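Side-chain contact in muconolactone isomerase-like protein (PDB 1VDH), which catalyses the hydrogen peroxide-dependent decarboxylation of Fe-coproporphyrin III to heme b, the last step of the coproporphyrin-dependent heme pathway: residues A72-L77 and S96-Y101. Residues are numbered along the deposited sequence; the frame is centred on the assembly and turned at random.
Sequences ADLLFL and SAFARY
Phe-98 reaches out of a short 3-10 turn to meet Leu-74 and Phe-76, two alternate residues on one face of a β-strand. Ahead of it, Ser-96 OG accepts a hydrogen bond from Ala-99 N at 3.3 Å, an ST motif. A serine suits this place because its short hydroxyl can fold back on the chain; the same oxygen also bonds to Leu-93 O, which ties the turn to the end of helix 83-95. Phe-98 carries the whole contact from its side. Its CG lies anti to the backbone N (chi1 -179°), which extends the ring toward the strand. The backbones stay far apart, 11.2 Å between Leu-74 CA and Ala-99 CA at their nearest, and side chains from both segments fill the interval. The outer rim of the ring does the touching: Leu-74 CD1 lies in the ring plane, 4.0 Å from both CZ and CE2 of Phe-98, while Phe-76 CZ approaches Phe-98 CE2 more loosely, at 4.4 Å. The two phenyl groups thus meet rim to rim, without stacking, their planes steeply inclined at about 68°. A phenylalanine is long enough to meet the strand's side chains halfway, the leucine offers a methyl to its edge, and Phe-76 adds a second apolar rim. Tyr-101 N bonds to Phe-98 O at 3.0 Å, holding the turn. This is hydrophobic packing away from the predicted coproheme-binding residues, in which the connection between helix 83-95 and strand 102-116 meets strand 74-80 of the β-barrel. Around it, Trp-29 stands edge-to-face with Phe-98, Leu-44 of helix 34-56 and Leu-247 also touch that ring, and strands 10-24 and 61-67 flank strand 74-80.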
ATOM      1  N   ALA A  72      15.190  -5.031  -4.749  1.00  5.53           N
ATOM      2  CA  ALA A  72      15.683  -5.377  -6.084  1.00  5.46           C
ATOM      3  C   ALA A  72      17.026  -6.074  -5.930  1.00  4.88           C
ATOM      4  O   ALA A  72      17.695  -5.887  -4.924  1.00  5.84           O
ATOM      5  CB  ALA A  72      15.854  -4.122  -6.936  1.00  4.27           C
ATOM      6  N   ASP A  73      17.423  -6.847  -6.937  1.00  5.05           N
ATOM      7  CA  ASP A  73      18.706  -7.556  -6.926  1.00  5.51           C
ATOM      8  C   ASP A  73      19.624  -7.009  -8.014  1.00  6.57           C
ATOM      9  O   ASP A  73      20.832  -6.931  -7.835  1.00  4.54           O
ATOM     10  CB  ASP A  73      18.495  -9.054  -7.149  1.00  5.54           C
ATOM     11  CG  ASP A  73      17.755  -9.709  -6.012  1.00  6.85           C
ATOM     12  OD1 ASP A  73      17.003 -10.675  -6.263  1.00  4.87           O
ATOM     13  OD2 ASP A  73      17.933  -9.266  -4.860  1.00  3.83           O
ATOM     14  N   LEU A  74      19.040  -6.649  -9.153  1.00  7.51           N
ATOM     15  CA  LEU A  74      19.808  -6.101 -10.259  1.00  6.65           C
ATOM     16  C   LEU A  74      19.149  -4.845 -10.807  1.00  8.38           C
ATOM     17  O   LEU A  74      17.925  -4.775 -10.941  1.00  8.81           O
ATOM     18  CB  LEU A  74      19.955  -7.137 -11.386  1.00  8.65           C
ATOM     19  CG  LEU A  74      20.854  -8.363 -11.167  1.00  8.17           C
ATOM     20  CD1 LEU A  74      20.603  -9.398 -12.268  1.00  9.91           C
ATOM     21  CD2 LEU A  74      22.321  -7.949 -11.152  1.00  9.23           C
ATOM     22  N   LEU A  75      19.967  -3.831 -11.055  1.00  7.51           N
ATOM     23  CA  LEU A  75      19.496  -2.585 -11.637  1.00  7.47           C
ATOM     24  C   LEU A  75      20.116  -2.475 -13.020  1.00  8.38           C
ATOM     25  O   LEU A  75      21.336  -2.582 -13.165  1.00  6.39           O
ATOM     26  CB  LEU A  75      19.945  -1.368 -10.818  1.00  7.37           C
ATOM     27  CG  LEU A  75      19.898  -0.030 -11.578  1.00  7.20           C
ATOM     28  CD1 LEU A  75      18.464   0.292 -12.019  1.00  7.59           C
ATOM     29  CD2 LEU A  75      20.456   1.102 -10.718  1.00  6.56           C
ATOM     30  N   PHE A  76      19.268  -2.302 -14.028  1.00  7.23           N
ATOM     31  CA  PHE A  76      19.727  -2.118 -15.397  1.00  6.79           C
ATOM     32  C   PHE A  76      19.421  -0.659 -15.700  1.00  7.35           C
ATOM     33  O   PHE A  76      18.263  -0.279 -15.880  1.00  8.03           O
ATOM     34  CB  PHE A  76      18.978  -3.042 -16.361  1.00  6.55           C
ATOM     35  CG  PHE A  76      19.204  -4.499 -16.095  1.00  6.73           C
ATOM     36  CD1 PHE A  76      18.401  -5.187 -15.189  1.00  7.48           C
ATOM     37  CD2 PHE A  76      20.227  -5.186 -16.740  1.00  7.82           C
ATOM     38  CE1 PHE A  76      18.615  -6.543 -14.929  1.00  6.49           C
ATOM     39  CE2 PHE A  76      20.450  -6.540 -16.490  1.00  6.69           C
ATOM     40  CZ  PHE A  76      19.641  -7.221 -15.580  1.00  8.13           C
ATOM     41  N   LEU A  77      20.463   0.166 -15.674  1.00  7.95           N
ATOM     42  CA  LEU A  77      20.331   1.593 -15.924  1.00  7.87           C
ATOM     43  C   LEU A  77      20.744   1.912 -17.352  1.00  8.09           C
ATOM     44  O   LEU A  77      21.835   1.537 -17.786  1.00  7.66           O
ATOM     45  CB  LEU A  77      21.202   2.385 -14.937  1.00  5.80           C
ATOM     46  CG  LEU A  77      21.295   3.908 -15.130  1.00  8.09           C
ATOM     47  CD1 LEU A  77      19.914   4.545 -15.036  1.00  6.01           C
ATOM     48  CD2 LEU A  77      22.228   4.513 -14.082  1.00  6.83           C
ATOM     49  N   SER A  96      14.675 -11.773 -23.219  1.00 10.92           N
ATOM     50  CA  SER A  96      15.860 -12.626 -23.119  1.00 10.51           C
ATOM     51  C   SER A  96      15.578 -13.844 -22.240  1.00 10.79           C
ATOM     52  O   SER A  96      14.704 -13.804 -21.369  1.00 10.86           O
ATOM     53  CB  SER A  96      17.044 -11.839 -22.543  1.00 10.25           C
ATOM     54  OG  SER A  96      16.871 -11.591 -21.154  1.00 11.02           O
ATOM     55  N   ALA A  97      16.322 -14.926 -22.466  1.00 10.76           N
ATOM     56  CA  ALA A  97      16.165 -16.144 -21.677  1.00 10.48           C
ATOM     57  C   ALA A  97      16.499 -15.869 -20.211  1.00 11.14           C
ATOM     58  O   ALA A  97      15.880 -16.434 -19.305  1.00 11.07           O
ATOM     59  CB  ALA A  97      17.066 -17.248 -22.225  1.00 11.45           C
ATOM     60  N   PHE A  98      17.454 -14.972 -19.979  1.00 10.57           N
ATOM     61  CA  PHE A  98      17.851 -14.623 -18.618  1.00 10.70           C
ATOM     62  C   PHE A  98      16.681 -14.017 -17.837  1.00 11.30           C
ATOM     63  O   PHE A  98      16.512 -14.300 -16.651  1.00  9.82           O
ATOM     64  CB  PHE A  98      19.041 -13.655 -18.625  1.00 10.14           C
ATOM     65  CG  PHE A  98      19.516 -13.273 -17.246  1.00 12.94           C
ATOM     66  CD1 PHE A  98      19.967 -14.247 -16.358  1.00 11.82           C
ATOM     67  CD2 PHE A  98      19.481 -11.948 -16.824  1.00 10.64           C
ATOM     68  CE1 PHE A  98      20.373 -13.908 -15.066  1.00 13.23           C
ATOM     69  CE2 PHE A  98      19.886 -11.598 -15.533  1.00 12.98           C
ATOM     70  CZ  PHE A  98      20.331 -12.581 -14.652  1.00 11.07           C
ATOM     71  N   ALA A  99      15.866 -13.211 -18.517  1.00 10.92           N
ATOM     72  CA  ALA A  99      14.709 -12.567 -17.898  1.00 10.46           C
ATOM     73  C   ALA A  99      13.646 -13.560 -17.420  1.00 11.97           C
ATOM     74  O   ALA A  99      12.737 -13.189 -16.676  1.00 10.85           O
ATOM     75  CB  ALA A  99      14.094 -11.560 -18.850  1.00 11.93           C
ATOM     76  N   ARG A 100      13.731 -14.810 -17.872  1.00 13.53           N
ATOM     77  CA  ARG A 100      12.777 -15.827 -17.435  1.00 13.34           C
ATOM     78  C   ARG A 100      13.011 -16.094 -15.948  1.00 12.19           C
ATOM     79  O   ARG A 100      12.141 -16.617 -15.256  1.00 11.26           O
ATOM     80  CB  ARG A 100      12.952 -17.134 -18.221  1.00 17.32           C
ATOM     81  CG  ARG A 100      12.771 -17.009 -19.728  1.00 22.96           C
ATOM     82  CD  ARG A 100      12.843 -18.377 -20.409  1.00 27.83           C
ATOM     83  NE  ARG A 100      13.086 -18.284 -21.850  1.00 33.40           N
ATOM     84  CZ  ARG A 100      12.270 -17.703 -22.728  1.00 36.48           C
ATOM     85  NH1 ARG A 100      12.593 -17.677 -24.016  1.00 39.34           N
ATOM     86  NH2 ARG A 100      11.133 -17.149 -22.332  1.00 37.39           N
ATOM     87  N   TYR A 101      14.200 -15.726 -15.471  1.00 10.39           N
ATOM     88  CA  TYR A 101      14.576 -15.909 -14.073  1.00 10.44           C
ATOM     89  C   TYR A 101      14.524 -14.585 -13.304  1.00 10.31           C
ATOM     90  O   TYR A 101      15.032 -14.487 -12.185  1.00 10.27           O
ATOM     91  CB  TYR A 101      15.986 -16.505 -13.988  1.00 12.97           C
ATOM     92  CG  TYR A 101      16.140 -17.784 -14.778  1.00 13.27           C
ATOM     93  CD1 TYR A 101      15.900 -19.023 -14.184  1.00 14.49           C
ATOM     94  CD2 TYR A 101      16.502 -17.755 -16.124  1.00 13.64           C
ATOM     95  CE1 TYR A 101      16.016 -20.205 -14.914  1.00 16.79           C
ATOM     96  CE2 TYR A 101      16.618 -18.931 -16.863  1.00 16.06           C
ATOM     97  CZ  TYR A 101      16.374 -20.151 -16.251  1.00 16.73           C
ATOM     98  OH  TYR A 101      16.486 -21.319 -16.971  1.00 19.53           O
TER